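Local coordinates for hypothetical protein jhp0584 (Helicobacter pylori J99, PDB 4R7K) that is of unknown function but belongs to a START-like SRPBCC family, whose helix-grip folds commonly enclose a pocket for hydrophobic ligands, at residues F57-V60 with V61-L64. Numbering follows the deposited sequence.
Sequences FNKV and VQHL
F57 and V61, one turn apart on the helix 57-65, meet through a CH-pi contact: the V61 methyl CG2 sits over one face of the F57 ring, 3.9 Å from its centroid and displaced toward the rim at CZ. The ring reaches this methyl because F57 CG lies trans to the backbone N (chi1 173°), while V61 CG2 is turned back beside its own N. Both side chains also touch L114 of strand 103-114. F57, V61 and L64 pack on the antiparallel sheet, while V60 lies between V143 of the sheet and L186 of helix 174-190.

K59 and Q62 pair on the more exposed side. The K59 chain bends at chi2 and chi3, bringing NZ to 2.9 Å from Q62 OE1, a hydrogen bond between side chains that run alongside each other. The same bend lays the aliphatic part of K59 against the imidazole of the buried H63, with K59 CD 3.3 Å from H63 CE1. H63 ND1 is hydrogen-bonded to S190 OG of the C-terminal helix 174-190, and H69 and Y189 meet the imidazole edge-to-face.

Regular i to i+4 backbone bonds underlie both sides. V61 N donates to F57 O at 3.0 Å and Q62 N to N58 O; H63 N to K59 O continues the series, and L64 N to V60 O, at 2.9 Å, is more bent (N-H...O 135°).

The chemistry is that of an amphipathic helix: apolar groups bury against the sheet, the lysine ammonium is paired with a neutral amide oxygen at the partly exposed surface, and the bond to S190 would restrain the imidazole's rotation and links this short helix to the C-terminal one.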
ATOM      1  N   PHE A  57      -0.955  26.941  10.128  1.00 26.80           N
ATOM      2  CA  PHE A  57       0.493  26.752  10.159  1.00 26.14           C
ATOM      3  C   PHE A  57       1.003  26.483  11.566  1.00 24.80           C
ATOM      4  O   PHE A  57       1.687  25.509  11.790  1.00 22.79           O
ATOM      5  CB  PHE A  57       1.202  27.971   9.571  1.00 24.31           C
ATOM      6  CG  PHE A  57       2.708  27.956   9.707  1.00 24.47           C
ATOM      7  CD1 PHE A  57       3.495  27.281   8.784  1.00 26.31           C
ATOM      8  CD2 PHE A  57       3.336  28.695  10.699  1.00 27.51           C
ATOM      9  CE1 PHE A  57       4.873  27.295   8.889  1.00 25.73           C
ATOM     10  CE2 PHE A  57       4.720  28.703  10.819  1.00 28.03           C
ATOM     11  CZ  PHE A  57       5.493  28.012   9.911  1.00 27.20           C
ATOM     12  N   ASN A  58       0.680  27.367  12.501  1.00 25.60           N
ATOM     13  CA  ASN A  58       1.173  27.222  13.882  1.00 26.24           C
ATOM     14  C   ASN A  58       0.842  25.879  14.504  1.00 26.38           C
ATOM     15  O   ASN A  58       1.676  25.271  15.176  1.00 25.68           O
ATOM     16  CB  ASN A  58       0.693  28.394  14.741  1.00 28.94           C
ATOM     17  CG  ASN A  58       1.567  29.628  14.549  1.00 32.27           C
ATOM     18  OD1 ASN A  58       2.791  29.514  14.333  1.00 34.08           O
ATOM     19  ND2 ASN A  58       0.970  30.794  14.641  1.00 33.38           N
ATOM     20  N   LYS A  59      -0.368  25.409  14.264  1.00 27.23           N
ATOM     21  CA  LYS A  59      -0.813  24.149  14.832  1.00 28.51           C
ATOM     22  C   LYS A  59      -0.029  22.983  14.240  1.00 25.86           C
ATOM     23  O   LYS A  59       0.342  22.059  14.932  1.00 24.70           O
ATOM     24  CB  LYS A  59      -2.336  24.010  14.628  1.00 32.36           C
ATOM     25  CG  LYS A  59      -3.028  22.919  15.432  1.00 34.85           C
ATOM     26  CD  LYS A  59      -2.784  22.974  16.946  1.00 34.96           C
ATOM     27  CE  LYS A  59      -3.283  24.232  17.615  1.00 34.53           C
ATOM     28  NZ  LYS A  59      -3.028  24.198  19.086  1.00 33.55           N
ATOM     29  N   VAL A  60       0.241  23.039  12.956  1.00 26.29           N
ATOM     30  CA  VAL A  60       0.996  21.979  12.308  1.00 25.45           C
ATOM     31  C   VAL A  60       2.409  21.921  12.878  1.00 24.96           C
ATOM     32  O   VAL A  60       2.909  20.847  13.225  1.00 24.61           O
ATOM     33  CB  VAL A  60       1.005  22.172  10.777  1.00 25.30           C
ATOM     34  CG1 VAL A  60       1.988  21.213  10.115  1.00 25.67           C
ATOM     35  CG2 VAL A  60      -0.396  21.988  10.223  1.00 25.38           C
ATOM     36  N   VAL A  61       3.038  23.086  13.027  1.00 23.58           N
ATOM     37  CA  VAL A  61       4.396  23.146  13.569  1.00 24.63           C
ATOM     38  C   VAL A  61       4.404  22.546  14.991  1.00 25.06           C
ATOM     39  O   VAL A  61       5.263  21.741  15.363  1.00 23.56           O
ATOM     40  CB  VAL A  61       4.932  24.590  13.537  1.00 25.35           C
ATOM     41  CG1 VAL A  61       6.252  24.713  14.269  1.00 27.44           C
ATOM     42  CG2 VAL A  61       5.095  25.082  12.118  1.00 26.48           C
ATOM     43  N   GLN A  62       3.404  22.910  15.781  1.00 26.30           N
ATOM     44  CA  GLN A  62       3.324  22.410  17.111  1.00 25.75           C
ATOM     45  C   GLN A  62       3.228  20.909  17.134  1.00 25.90           C
ATOM     46  O   GLN A  62       3.906  20.256  17.925  1.00 28.25           O
ATOM     47  CB  GLN A  62       2.094  22.992  17.772  1.00 27.80           C
ATOM     48  CG  GLN A  62       1.909  22.494  19.168  1.00 28.28           C
ATOM     49  CD  GLN A  62       0.627  22.973  19.767  1.00 30.77           C
ATOM     50  OE1 GLN A  62      -0.188  23.631  19.100  1.00 32.65           O
ATOM     51  NE2 GLN A  62       0.421  22.631  21.029  1.00 32.19           N
ATOM     52  N   HIS A  63       2.386  20.348  16.274  1.00 24.79           N
ATOM     53  CA  HIS A  63       2.186  18.897  16.292  1.00 25.33           C
ATOM     54  C   HIS A  63       3.302  18.100  15.651  1.00 25.43           C
ATOM     55  O   HIS A  63       3.392  16.882  15.856  1.00 27.85           O
ATOM     56  CB  HIS A  63       0.852  18.503  15.693  1.00 25.04           C
ATOM     57  CG  HIS A  63      -0.317  18.976  16.483  1.00 27.76           C
ATOM     58  ND1 HIS A  63      -1.498  19.364  15.898  1.00 27.44           N
ATOM     59  CD2 HIS A  63      -0.487  19.124  17.818  1.00 28.54           C
ATOM     60  CE1 HIS A  63      -2.349  19.729  16.836  1.00 29.39           C
ATOM     61  NE2 HIS A  63      -1.755  19.603  18.010  1.00 29.31           N
ATOM     62  N   LEU A  64       4.146  18.775  14.894  1.00 24.26           N
ATOM     63  CA  LEU A  64       5.326  18.134  14.319  1.00 23.13           C
ATOM     64  C   LEU A  64       6.493  18.266  15.292  1.00 23.03           C
ATOM     65  O   LEU A  64       7.175  17.280  15.565  1.00 25.72           O
ATOM     66  CB  LEU A  64       5.708  18.771  12.987  1.00 22.40           C
ATOM     67  CG  LEU A  64       7.023  18.268  12.411  1.00 22.15           C
ATOM     68  CD1 LEU A  64       6.940  16.771  12.147  1.00 23.37           C
ATOM     69  CD2 LEU A  64       7.346  19.003  11.125  1.00 24.54           C
TER